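Local coordinates for mitogen (Streptococcus dysgalactiae, PDB 2J4X), which is a zinc-binding bacterial superantigen, a mitogen that probably acts as a toxin by stimulating T cells through their receptors, at residues I109-F114 / V142-S147; S124-T129 / M149-I154; V135-I140 / K178-F183; G169-Y172 / T176-F179. All coordinates share one frame; numbering follows the deposited sequence.

Interaction 1 (I109-F114 / V142-S147); sequences IYMNIF and VRLRKS
Strand 109-114 and helix segment 142-147 approach most closely at Met111 and Leu144, whose CA atoms stand 8.2 Å apart, too far for backbone bonding; the gap is bridged by side chains alone. This is the helix-on-sheet packing of the beta-grasp domain, in which helix 137-150 lies across one face of the mixed sheet and strand 104-114 runs between strands 126-132 and 199-206. Met111 carries the contact from the strand side. Its CG stands anti to the backbone N (chi1 -162°) and the chain stays extended through chi2, so the thioether reaches straight out from the sheet; a bend at chi3 (96°) then turns the methyl along the helix. The sulfur is laid against the branch point of Leu144, with SD 3.7 Å from Leu144 CG and 4.0 Å from Leu144 CD1, and the two side chains cross obliquely. Both are buried. Tyr126 of the adjoining strand packs on both Met111 and Ser147 and so widens the same interface. One helical turn beyond Leu144, Ser147 presents its hydroxyl to the sheet. There the packing ends in a nonpolar-to-polar contact, the terminal methyl CE of Met111 resting 3.6 Å from Ser147 OG.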
loop_
_atom_site.group_PDB
_atom_site.type_symbol
_atom_site.label_atom_id
_atom_site.label_comp_id
_atom_site.label_asym_id
_atom_site.label_seq_id
_atom_site.Cartn_x
_atom_site.Cartn_y
_atom_site.Cartn_z
ATOM N N ILE A 109 -10.422 -8.743 6.369
ATOM C CA ILE A 109 -11.299 -7.725 5.810
ATOM C C ILE A 109 -11.729 -8.057 4.386
ATOM O O ILE A 109 -10.905 -8.407 3.540
ATOM C CB ILE A 109 -10.610 -6.328 5.866
ATOM C CG1 ILE A 109 -10.258 -5.988 7.323
ATOM C CG2 ILE A 109 -11.550 -5.243 5.347
ATOM C CD1 ILE A 109 -11.473 -5.833 8.208
ATOM N N TYR A 110 -13.037 -7.966 4.148
ATOM C CA TYR A 110 -13.614 -8.238 2.839
ATOM C C TYR A 110 -13.526 -7.046 1.894
ATOM O O TYR A 110 -13.613 -5.877 2.291
ATOM C CB TYR A 110 -15.078 -8.735 2.959
ATOM C CG TYR A 110 -15.137 -10.224 3.203
ATOM C CD1 TYR A 110 -14.832 -10.750 4.461
ATOM C CD2 TYR A 110 -15.295 -11.116 2.139
ATOM C CE1 TYR A 110 -14.655 -12.135 4.654
ATOM C CE2 TYR A 110 -15.122 -12.495 2.310
ATOM C CZ TYR A 110 -14.792 -13.003 3.572
ATOM O OH TYR A 110 -14.533 -14.357 3.754
ATOM N N MET A 111 -13.322 -7.388 0.628
ATOM C CA MET A 111 -13.200 -6.435 -0.455
ATOM C C MET A 111 -14.467 -6.645 -1.298
ATOM O O MET A 111 -14.698 -7.732 -1.823
ATOM C CB MET A 111 -11.927 -6.775 -1.247
ATOM C CG MET A 111 -11.361 -5.706 -2.159
ATOM S SD MET A 111 -9.694 -6.228 -2.691
ATOM C CE MET A 111 -10.070 -6.965 -4.240
ATOM N N ASN A 112 -15.306 -5.617 -1.373
ATOM C CA ASN A 112 -16.539 -5.667 -2.162
ATOM C C ASN A 112 -16.237 -4.979 -3.469
ATOM O O ASN A 112 -15.866 -3.798 -3.469
ATOM C CB ASN A 112 -17.660 -4.892 -1.482
ATOM C CG ASN A 112 -18.009 -5.446 -0.133
ATOM O OD1 ASN A 112 -18.342 -4.691 0.789
ATOM N ND2 ASN A 112 -17.949 -6.772 -0.002
ATOM N N ILE A 113 -16.400 -5.705 -4.572
ATOM C CA ILE A 113 -16.134 -5.152 -5.888
ATOM C C ILE A 113 -17.442 -4.838 -6.603
ATOM O O ILE A 113 -18.290 -5.703 -6.760
ATOM C CB ILE A 113 -15.304 -6.114 -6.717
ATOM C CG1 ILE A 113 -14.100 -6.578 -5.905
ATOM C CG2 ILE A 113 -14.847 -5.419 -7.979
ATOM C CD1 ILE A 113 -13.177 -7.505 -6.648
ATOM N N PHE A 114 -17.597 -3.580 -7.013
ATOM C CA PHE A 114 -18.797 -3.111 -7.692
ATOM C C PHE A 114 -18.481 -2.660 -9.086
ATOM O O PHE A 114 -17.432 -2.071 -9.323
ATOM C CB PHE A 114 -19.431 -1.960 -6.917
ATOM C CG PHE A 114 -19.865 -2.344 -5.534
ATOM C CD1 PHE A 114 -19.205 -1.847 -4.417
ATOM C CD2 PHE A 114 -20.917 -3.233 -5.346
ATOM C CE1 PHE A 114 -19.591 -2.231 -3.141
ATOM C CE2 PHE A 114 -21.306 -3.621 -4.073
ATOM C CZ PHE A 114 -20.643 -3.119 -2.972
ATOM N N VAL A 142 -1.574 -1.102 -1.797
ATOM C CA VAL A 142 -0.768 -1.960 -2.653
ATOM C C VAL A 142 -1.288 -3.399 -2.742
ATOM O O VAL A 142 -1.319 -3.983 -3.815
ATOM C CB VAL A 142 0.714 -1.991 -2.166
ATOM C CG1 VAL A 142 1.483 -3.129 -2.875
ATOM C CG2 VAL A 142 1.365 -0.609 -2.418
ATOM N N ARG A 143 -1.667 -3.995 -1.623
ATOM C CA ARG A 143 -2.192 -5.350 -1.668
ATOM C C ARG A 143 -3.570 -5.372 -2.387
ATOM O O ARG A 143 -3.894 -6.321 -3.135
ATOM C CB ARG A 143 -2.309 -5.906 -0.241
ATOM C CG ARG A 143 -0.974 -6.056 0.480
ATOM C CD ARG A 143 -1.159 -6.580 1.904
ATOM N NE ARG A 143 -1.764 -7.912 1.936
ATOM C CZ ARG A 143 -2.146 -8.531 3.047
ATOM N NH1 ARG A 143 -1.989 -7.941 4.213
ATOM N NH2 ARG A 143 -2.680 -9.740 3.003
ATOM N N LEU A 144 -4.373 -4.331 -2.176
ATOM C CA LEU A 144 -5.684 -4.271 -2.807
ATOM C C LEU A 144 -5.525 -4.150 -4.304
ATOM O O LEU A 144 -6.247 -4.807 -5.060
ATOM C CB LEU A 144 -6.514 -3.089 -2.269
ATOM C CG LEU A 144 -7.938 -2.959 -2.833
ATOM C CD1 LEU A 144 -8.874 -2.398 -1.780
ATOM C CD2 LEU A 144 -7.923 -2.094 -4.075
ATOM N N ARG A 145 -4.585 -3.315 -4.740
ATOM C CA ARG A 145 -4.363 -3.132 -6.178
ATOM C C ARG A 145 -3.813 -4.406 -6.813
ATOM O O ARG A 145 -4.280 -4.807 -7.870
ATOM C CB ARG A 145 -3.411 -1.957 -6.446
ATOM C CG ARG A 145 -4.021 -0.610 -6.144
ATOM C CD ARG A 145 -3.022 0.511 -6.285
ATOM N NE ARG A 145 -3.525 1.747 -5.702
ATOM C CZ ARG A 145 -3.654 2.899 -6.353
ATOM N NH1 ARG A 145 -3.321 3.000 -7.630
ATOM N NH2 ARG A 145 -4.095 3.960 -5.709
ATOM N N LYS A 146 -2.837 -5.046 -6.160
ATOM C CA LYS A 146 -2.231 -6.283 -6.661
ATOM C C LYS A 146 -3.269 -7.408 -6.780
ATOM O O LYS A 146 -3.248 -8.186 -7.728
ATOM C CB LYS A 146 -1.067 -6.708 -5.763
ATOM C CG LYS A 146 0.225 -5.960 -6.042
ATOM C CD LYS A 146 1.326 -6.369 -5.047
ATOM C CE LYS A 146 2.676 -5.701 -5.310
ATOM N NZ LYS A 146 3.382 -6.305 -6.455
ATOM N N SER A 147 -4.178 -7.480 -5.823
ATOM C CA SER A 147 -5.238 -8.478 -5.860
ATOM C C SER A 147 -6.156 -8.213 -7.084
ATOM O O SER A 147 -6.604 -9.140 -7.762
ATOM C CB SER A 147 -6.026 -8.411 -4.541
ATOM O OG SER A 147 -7.241 -9.134 -4.619
#

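Interaction 2 (S124-T129 / M149-I154); sequences SKYKIT and MSDNRI
Asp151 OD2 is gripped by two backbone N-H groups of its own segment, while the other oxygen of the carboxylate, OD1, meets the phenol of Tyr126 across the contact. The Ile154 bond makes an Asx motif: Ile154 N donates to Asp151 OD2 over 2.7 Å with a nearly straight N-H...O angle of 165°, and OD2 receives it on its anti lone pair. Arg153 N adds a weak, strongly bent bond to the same oxygen. The motif shapes the turn that follows helix 137-150 of the beta-grasp domain, and Tyr126 ties that turn to the outer strand 126-132 of the sheet. A chi1 of -176° swings the carboxylate of Asp151 from the turn toward the strand. Tyr126 OH donates to OD1 at a modelled 2.4 Å, a separation so short that its exact value is doubtful. OD1 sits at the edge of the phenol ring near its plane, beside CE1, and the ring and carboxylate planes are 61° apart. Lys125 NZ, 4.4 Å from Asp151 OD1, is beyond a salt bridge but would probably still favour the negative charge; it also has a long, weak ion pair with Glu122. The aliphatic part of the lysine serves as a lid on the aromatic ring, with Lys125 CD 4.2 Å above the plane of the Tyr126 ring and displaced toward its rim.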
loop_
_atom_site.group_PDB
_atom_site.type_symbol
_atom_site.label_atom_id
_atom_site.label_comp_id
_atom_site.label_asym_id
_atom_site.label_seq_id
_atom_site.Cartn_x
_atom_site.Cartn_y
_atom_site.Cartn_z
ATOM N N SER A 124 -18.067 -10.288 -3.587
ATOM C CA SER A 124 -17.478 -10.323 -2.255
ATOM C C SER A 124 -16.720 -11.619 -1.992
ATOM O O SER A 124 -16.819 -12.202 -0.919
ATOM C CB SER A 124 -18.569 -10.097 -1.183
ATOM O OG SER A 124 -19.154 -8.792 -1.270
ATOM N N LYS A 125 -15.953 -12.077 -2.970
ATOM C CA LYS A 125 -15.201 -13.293 -2.760
ATOM C C LYS A 125 -13.803 -12.977 -2.232
ATOM O O LYS A 125 -13.150 -13.839 -1.637
ATOM C CB LYS A 125 -15.118 -14.111 -4.049
ATOM C CG LYS A 125 -14.297 -13.486 -5.143
ATOM C CD LYS A 125 -13.695 -14.578 -6.012
ATOM C CE LYS A 125 -12.783 -14.003 -7.090
ATOM N NZ LYS A 125 -11.948 -15.061 -7.739
ATOM N N TYR A 126 -13.360 -11.732 -2.426
ATOM C CA TYR A 126 -12.037 -11.282 -1.964
ATOM C C TYR A 126 -11.951 -10.731 -0.546
ATOM O O TYR A 126 -12.731 -9.863 -0.142
ATOM C CB TYR A 126 -11.476 -10.222 -2.903
ATOM C CG TYR A 126 -11.039 -10.777 -4.223
ATOM C CD1 TYR A 126 -11.794 -10.566 -5.371
ATOM C CD2 TYR A 126 -9.868 -11.520 -4.323
ATOM C CE1 TYR A 126 -11.388 -11.082 -6.599
ATOM C CE2 TYR A 126 -9.450 -12.041 -5.537
ATOM C CZ TYR A 126 -10.212 -11.818 -6.673
ATOM O OH TYR A 126 -9.790 -12.327 -7.877
ATOM N N LYS A 127 -10.965 -11.247 0.189
ATOM C CA LYS A 127 -10.670 -10.856 1.571
ATOM C C LYS A 127 -9.156 -10.581 1.652
ATOM O O LYS A 127 -8.367 -11.188 0.915
ATOM C CB LYS A 127 -11.053 -11.991 2.539
ATOM N N ILE A 128 -8.751 -9.632 2.497
ATOM C CA ILE A 128 -7.324 -9.337 2.693
ATOM C C ILE A 128 -7.134 -9.549 4.180
ATOM O O ILE A 128 -7.879 -9.006 5.000
ATOM C CB ILE A 128 -6.924 -7.862 2.362
ATOM C CG1 ILE A 128 -7.239 -7.518 0.897
ATOM C CG2 ILE A 128 -5.422 -7.674 2.589
ATOM C CD1 ILE A 128 -6.958 -6.036 0.536
ATOM N N THR A 129 -6.141 -10.349 4.524
ATOM C CA THR A 129 -5.856 -10.644 5.920
ATOM C C THR A 129 -4.698 -9.820 6.502
ATOM O O THR A 129 -3.651 -9.662 5.863
ATOM C CB THR A 129 -5.560 -12.166 6.099
ATOM O OG1 THR A 129 -6.750 -12.930 5.830
ATOM C CG2 THR A 129 -5.088 -12.457 7.513
ATOM N N MET A 149 -5.177 -6.611 -9.777
ATOM C CA MET A 149 -4.356 -6.789 -10.958
ATOM C C MET A 149 -4.333 -8.242 -11.436
ATOM O O MET A 149 -4.371 -8.507 -12.648
ATOM C CB MET A 149 -2.928 -6.305 -10.694
ATOM C CG MET A 149 -2.832 -4.803 -10.516
ATOM S SD MET A 149 -1.160 -4.199 -10.540
ATOM C CE MET A 149 -0.477 -5.171 -9.312
ATOM N N SER A 150 -4.270 -9.179 -10.492
ATOM C CA SER A 150 -4.240 -10.601 -10.814
ATOM C C SER A 150 -5.610 -11.215 -11.068
ATOM O O SER A 150 -5.715 -12.305 -11.603
ATOM C CB SER A 150 -3.513 -11.375 -9.713
ATOM O OG SER A 150 -3.990 -11.050 -8.421
ATOM N N ASP A 151 -6.668 -10.515 -10.695
ATOM C CA ASP A 151 -8.006 -11.023 -10.931
ATOM C C ASP A 151 -8.201 -11.213 -12.438
ATOM O O ASP A 151 -8.050 -10.262 -13.219
ATOM C CB ASP A 151 -9.039 -10.035 -10.395
ATOM C CG ASP A 151 -10.449 -10.547 -10.533
ATOM O OD1 ASP A 151 -10.977 -11.139 -9.578
ATOM O OD2 ASP A 151 -11.028 -10.365 -11.612
ATOM N N ASN A 152 -8.542 -12.438 -12.843
ATOM C CA ASN A 152 -8.746 -12.748 -14.258
ATOM C C ASN A 152 -9.870 -11.954 -14.898
ATOM O O ASN A 152 -9.819 -11.649 -16.084
ATOM C CB ASN A 152 -8.995 -14.233 -14.448
ATOM N N ARG A 153 -10.896 -11.618 -14.130
ATOM C CA ARG A 153 -12.001 -10.849 -14.689
ATOM C C ARG A 153 -11.620 -9.381 -14.858
ATOM O O ARG A 153 -11.804 -8.799 -15.937
ATOM C CB ARG A 153 -13.248 -10.956 -13.793
ATOM C CG ARG A 153 -14.475 -10.189 -14.305
ATOM C CD ARG A 153 -14.795 -10.552 -15.778
ATOM N NE ARG A 153 -13.820 -9.997 -16.735
ATOM C CZ ARG A 153 -13.492 -10.556 -17.902
ATOM N NH1 ARG A 153 -14.056 -11.703 -18.285
ATOM N NH2 ARG A 153 -12.581 -9.976 -18.681
ATOM N N ILE A 154 -11.059 -8.797 -13.799
ATOM C CA ILE A 154 -10.691 -7.387 -13.807
ATOM C C ILE A 154 -9.379 -6.995 -14.516
ATOM O O ILE A 154 -9.372 -6.022 -15.291
ATOM C CB ILE A 154 -10.711 -6.824 -12.358
ATOM C CG1 ILE A 154 -12.103 -7.071 -11.733
ATOM C CG2 ILE A 154 -10.387 -5.320 -12.373
ATOM C CD1 ILE A 154 -12.154 -7.061 -10.193
#

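Interaction 3 (V135-I140 / K178-F183); sequences VTFQEI and KFTDLF
A cation-pi contact, reinforced by CH-pi packing, joins the first turn of helix 137-150 to the outermost strand 177-181 of the sheet beneath it. Phe137 follows directly on Thr136, the N-cap residue, whose OG1 accepts from Glu139 N and helps fix the start of the helix. The Phe137 ring is directed at the strand, where Lys178 passes over one face. The lysine chain is extended until chi4, whose bend (77°) folds the ammonium back above the ring. Lys178 NZ thereby stands 4.2 Å from the centroid of the Phe137 ring and only 6° off its normal, while Lys178 CE approaches to 3.6 Å from that centroid, displaced toward the rim nearest CD1 and CE1. NZ also forms a salt bridge with Glu192, so the ring and that carboxylate probably both stabilise the ammonium. Thr180, pointing against the Phe137 side chain, meets the ring at its edge: OG1 lies near the ring plane, 3.1 Å from Phe137 CZ. Phe137 thus packs the helix start against an edge strand, as befits the beta-grasp fold, in which a helix packs across a mixed sheet.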
loop_
_atom_site.group_PDB
_atom_site.type_symbol
_atom_site.label_atom_id
_atom_site.label_comp_id
_atom_site.label_asym_id
_atom_site.label_seq_id
_atom_site.Cartn_x
_atom_site.Cartn_y
_atom_site.Cartn_z
ATOM N N VAL A 135 -1.772 -0.900 10.455
ATOM C CA VAL A 135 -1.123 -1.228 9.188
ATOM C C VAL A 135 -1.079 0.061 8.370
ATOM O O VAL A 135 -2.009 0.873 8.423
ATOM C CB VAL A 135 -1.886 -2.356 8.361
ATOM C CG1 VAL A 135 -2.217 -3.545 9.261
ATOM C CG2 VAL A 135 -3.125 -1.799 7.691
ATOM N N THR A 136 0.002 0.266 7.631
ATOM C CA THR A 136 0.099 1.461 6.815
ATOM C C THR A 136 -0.984 1.425 5.738
ATOM O O THR A 136 -1.415 0.346 5.325
ATOM C CB THR A 136 1.465 1.560 6.088
ATOM O OG1 THR A 136 1.728 0.340 5.369
ATOM C CG2 THR A 136 2.563 1.851 7.073
ATOM N N PHE A 137 -1.430 2.604 5.306
ATOM C CA PHE A 137 -2.394 2.709 4.223
ATOM C C PHE A 137 -1.701 2.176 2.945
ATOM O O PHE A 137 -2.341 1.547 2.098
ATOM C CB PHE A 137 -2.806 4.170 4.022
ATOM C CG PHE A 137 -3.558 4.416 2.736
ATOM C CD1 PHE A 137 -4.868 3.982 2.586
ATOM C CD2 PHE A 137 -2.931 5.034 1.649
ATOM C CE1 PHE A 137 -5.533 4.158 1.383
ATOM C CE2 PHE A 137 -3.601 5.209 0.436
ATOM C CZ PHE A 137 -4.896 4.767 0.315
ATOM N N GLN A 138 -0.391 2.425 2.810
ATOM C CA GLN A 138 0.352 1.959 1.652
ATOM C C GLN A 138 0.212 0.452 1.476
ATOM O O GLN A 138 0.048 -0.021 0.337
ATOM C CB GLN A 138 1.832 2.301 1.760
ATOM C CG GLN A 138 2.616 1.642 0.625
ATOM C CD GLN A 138 4.090 1.982 0.616
ATOM O OE1 GLN A 138 4.806 1.628 -0.317
ATOM N NE2 GLN A 138 4.550 2.675 1.651
ATOM N N GLU A 139 0.283 -0.296 2.587
ATOM C CA GLU A 139 0.156 -1.752 2.553
ATOM C C GLU A 139 -1.218 -2.186 2.041
ATOM O O GLU A 139 -1.312 -3.048 1.166
ATOM C CB GLU A 139 0.371 -2.374 3.932
ATOM C CG GLU A 139 0.167 -3.905 3.895
ATOM C CD GLU A 139 0.315 -4.591 5.234
ATOM O OE1 GLU A 139 1.059 -4.098 6.101
ATOM O OE2 GLU A 139 -0.300 -5.649 5.410
ATOM N N ILE A 140 -2.284 -1.619 2.613
ATOM C CA ILE A 140 -3.649 -1.919 2.173
ATOM C C ILE A 140 -3.806 -1.574 0.684
ATOM O O ILE A 140 -4.271 -2.400 -0.101
ATOM C CB ILE A 140 -4.691 -1.072 2.928
ATOM C CG1 ILE A 140 -4.624 -1.375 4.425
ATOM C CG2 ILE A 140 -6.078 -1.336 2.369
ATOM C CD1 ILE A 140 -5.585 -0.541 5.259
ATOM N N LYS A 178 -12.759 6.284 3.563
ATOM C CA LYS A 178 -11.550 6.929 3.053
ATOM C C LYS A 178 -11.449 6.432 1.622
ATOM O O LYS A 178 -11.227 5.246 1.388
ATOM C CB LYS A 178 -10.299 6.530 3.818
ATOM C CG LYS A 178 -9.046 7.188 3.252
ATOM C CD LYS A 178 -7.823 6.754 4.025
ATOM C CE LYS A 178 -6.567 6.810 3.180
ATOM N NZ LYS A 178 -5.996 8.174 2.961
ATOM N N PHE A 179 -11.637 7.345 0.672
ATOM C CA PHE A 179 -11.612 7.021 -0.748
ATOM C C PHE A 179 -10.262 7.290 -1.427
ATOM O O PHE A 179 -9.564 8.261 -1.093
ATOM C CB PHE A 179 -12.704 7.816 -1.469
ATOM C CG PHE A 179 -14.111 7.345 -1.178
ATOM C CD1 PHE A 179 -15.071 8.241 -0.695
ATOM C CD2 PHE A 179 -14.489 6.026 -1.433
ATOM C CE1 PHE A 179 -16.384 7.835 -0.473
ATOM C CE2 PHE A 179 -15.800 5.609 -1.215
ATOM C CZ PHE A 179 -16.750 6.519 -0.734
ATOM N N THR A 180 -9.912 6.437 -2.393
ATOM C CA THR A 180 -8.660 6.577 -3.119
ATOM C C THR A 180 -8.861 6.294 -4.596
ATOM O O THR A 180 -9.522 5.335 -4.960
ATOM C CB THR A 180 -7.581 5.620 -2.556
ATOM O OG1 THR A 180 -7.364 5.921 -1.172
ATOM C CG2 THR A 180 -6.270 5.770 -3.311
ATOM N N ASP A 181 -8.282 7.137 -5.443
ATOM C CA ASP A 181 -8.396 6.979 -6.888
ATOM C C ASP A 181 -7.446 5.866 -7.294
ATOM O O ASP A 181 -6.249 5.965 -7.036
ATOM C CB ASP A 181 -8.002 8.280 -7.589
ATOM C CG ASP A 181 -8.404 8.308 -9.033
ATOM O OD1 ASP A 181 -8.484 7.246 -9.656
ATOM O OD2 ASP A 181 -8.621 9.403 -9.565
ATOM N N LEU A 182 -7.985 4.809 -7.906
ATOM C CA LEU A 182 -7.203 3.651 -8.348
ATOM C C LEU A 182 -6.292 3.930 -9.519
ATOM O O LEU A 182 -5.486 3.088 -9.888
ATOM C CB LEU A 182 -8.130 2.502 -8.739
ATOM C CG LEU A 182 -8.735 1.648 -7.625
ATOM C CD1 LEU A 182 -9.703 0.599 -8.212
ATOM C CD2 LEU A 182 -7.582 0.980 -6.848
ATOM N N PHE A 183 -6.450 5.107 -10.119
ATOM C CA PHE A 183 -5.646 5.513 -11.258
ATOM C C PHE A 183 -4.692 6.648 -10.927
ATOM O O PHE A 183 -4.326 7.443 -11.790
ATOM C CB PHE A 183 -6.560 5.870 -12.442
ATOM C CG PHE A 183 -7.100 4.655 -13.141
ATOM C CD1 PHE A 183 -8.122 3.908 -12.567
ATOM C CD2 PHE A 183 -6.463 4.150 -14.275
ATOM C CE1 PHE A 183 -8.487 2.672 -13.098
ATOM C CE2 PHE A 183 -6.823 2.918 -14.808
ATOM C CZ PHE A 183 -7.832 2.180 -14.215
#

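Interaction 4 (G169-Y172 / T176-F179); sequences GIHY and TTKF. With ZN (zinc ion), chain B.
Gly169 faces Phe179 and His171 faces Thr177 as non-hydrogen-bonded pairs of an antiparallel ladder, with Ile170 and Lys178 as the hydrogen-bonded pair between them. Backbone bonds come first: Ile170 N gives to Lys178 O over 2.9 Å, Lys178 N returns one to Ile170 O, and Tyr172 N reaches Thr176 O, closing the beta hairpin near its turn. Because Gly169 has no side chain, Phe179 CD2 comes to 3.9 Å from Gly169 CA. On that same face Thr177 CG2 sits 3.3 Å above the plane of the Phe179 ring, over its centre. Packing on the other face is apolar, with Ile170 and Lys178 side by side and Ile170 CD1 4.1 Å from Lys178 CD; Tyr172 lies alongside too, its ring edge bordered by Lys178 CB, and Ile170 CG2 lies over one face of the ring, toward the rim.

Metal binding belongs to the face that carries His171, Thr177 and Phe179. His171 ND1 binds the zinc ion at 2.2 Å, and His201 and Asp203 complete the protein ligands. Thr177 OG1 stands 3.8 Å above the plane of the His171 imidazole, over the centre, and NE2 has a weak hydrogen bond to Asn175 OD1. Strand 166-172 lies between edge strand 177-181 and strand 199-206, which supplies the other two zinc ligands, and Ile170 and Tyr172 also touch Ile194 of strand 193-195.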
loop_
_atom_site.group_PDB
_atom_site.type_symbol
_atom_site.label_atom_id
_atom_site.label_comp_id
_atom_site.label_asym_id
_atom_site.label_seq_id
_atom_site.Cartn_x
_atom_site.Cartn_y
_atom_site.Cartn_z
ATOM N N GLY A 169 -12.447 2.375 -1.344
ATOM C CA GLY A 169 -12.491 2.996 -0.036
ATOM C C GLY A 169 -12.435 2.037 1.139
ATOM O O GLY A 169 -12.781 0.867 1.037
ATOM N N ILE A 170 -11.963 2.562 2.261
ATOM C CA ILE A 170 -11.889 1.826 3.509
ATOM C C ILE A 170 -13.188 2.257 4.170
ATOM O O ILE A 170 -13.376 3.449 4.455
ATOM C CB ILE A 170 -10.702 2.312 4.370
ATOM C CG1 ILE A 170 -9.392 1.970 3.661
ATOM C CG2 ILE A 170 -10.773 1.699 5.777
ATOM C CD1 ILE A 170 -8.170 2.632 4.250
ATOM N N HIS A 171 -14.104 1.316 4.374
ATOM C CA HIS A 171 -15.371 1.657 5.000
ATOM C C HIS A 171 -15.300 1.317 6.465
ATOM O O HIS A 171 -15.327 0.144 6.855
ATOM C CB HIS A 171 -16.540 0.932 4.346
ATOM C CG HIS A 171 -17.851 1.652 4.498
ATOM N ND1 HIS A 171 -18.806 1.687 3.500
ATOM C CD2 HIS A 171 -18.356 2.381 5.523
ATOM C CE1 HIS A 171 -19.838 2.407 3.903
ATOM N NE2 HIS A 171 -19.591 2.839 5.129
ATOM N N TYR A 172 -15.178 2.388 7.251
ATOM C CA TYR A 172 -15.071 2.345 8.702
ATOM C C TYR A 172 -16.364 1.897 9.368
ATOM O O TYR A 172 -17.445 1.997 8.774
ATOM C CB TYR A 172 -14.629 3.723 9.226
ATOM C CG TYR A 172 -13.187 4.047 8.876
ATOM C CD1 TYR A 172 -12.877 4.938 7.845
ATOM C CD2 TYR A 172 -12.128 3.402 9.530
ATOM C CE1 TYR A 172 -11.544 5.175 7.464
ATOM C CE2 TYR A 172 -10.792 3.630 9.157
ATOM C CZ TYR A 172 -10.511 4.514 8.121
ATOM O OH TYR A 172 -9.209 4.715 7.722
ATOM N N THR A 176 -17.870 6.198 8.320
ATOM C CA THR A 176 -17.069 7.127 7.524
ATOM C C THR A 176 -16.253 6.297 6.529
ATOM O O THR A 176 -16.029 5.106 6.747
ATOM C CB THR A 176 -16.117 7.945 8.395
ATOM O OG1 THR A 176 -15.263 7.063 9.121
ATOM C CG2 THR A 176 -16.896 8.782 9.381
ATOM N N THR A 177 -15.803 6.928 5.446
ATOM C CA THR A 177 -15.032 6.243 4.400
ATOM C C THR A 177 -13.782 7.005 4.009
ATOM O O THR A 177 -13.748 8.227 4.111
ATOM C CB THR A 177 -15.859 6.113 3.092
ATOM O OG1 THR A 177 -17.051 5.363 3.336
ATOM C CG2 THR A 177 -15.048 5.420 2.010
ATOM N N LYS A 178 -12.759 6.284 3.563
ATOM C CA LYS A 178 -11.550 6.929 3.053
ATOM C C LYS A 178 -11.449 6.432 1.622
ATOM O O LYS A 178 -11.227 5.246 1.388
ATOM C CB LYS A 178 -10.299 6.530 3.818
ATOM C CG LYS A 178 -9.046 7.188 3.252
ATOM C CD LYS A 178 -7.823 6.754 4.025
ATOM C CE LYS A 178 -6.567 6.810 3.180
ATOM N NZ LYS A 178 -5.996 8.174 2.961
ATOM N N PHE A 179 -11.637 7.345 0.672
ATOM C CA PHE A 179 -11.612 7.021 -0.748
ATOM C C PHE A 179 -10.262 7.290 -1.427
ATOM O O PHE A 179 -9.564 8.261 -1.093
ATOM C CB PHE A 179 -12.704 7.816 -1.469
ATOM C CG PHE A 179 -14.111 7.345 -1.178
ATOM C CD1 PHE A 179 -15.071 8.241 -0.695
ATOM C CD2 PHE A 179 -14.489 6.026 -1.433
ATOM C CE1 PHE A 179 -16.384 7.835 -0.473
ATOM C CE2 PHE A 179 -15.800 5.609 -1.215
ATOM C CZ PHE A 179 -16.750 6.519 -0.734
HETATM ZN ZN ZN B . -19.343 -0.137 2.360
#

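All four contacts belong to one beta-grasp domain and are tied through helix 137-150 and its sheet. Interactions 1 and 2 have centres about 6 Å apart and use neighbouring strands and the same helix, with Met111 N 2.7 Å from Tyr126 O, a probable hydrogen bond. Interaction 3 lies about 10 Å from both interactions 1 and 4, measured between centres; it joins the latter through Lys178 and by Phe137 CD1 touching Ile170 CD1 at 3.9 Å. Interactions 2 and 4, about 18 Å apart between centres, are the most distant pair. Interaction 4 alone carries a zinc ligand: the side chains of Met111 and Lys178 are each about 11 Å from the metal, and that of Tyr126 about 14 Å.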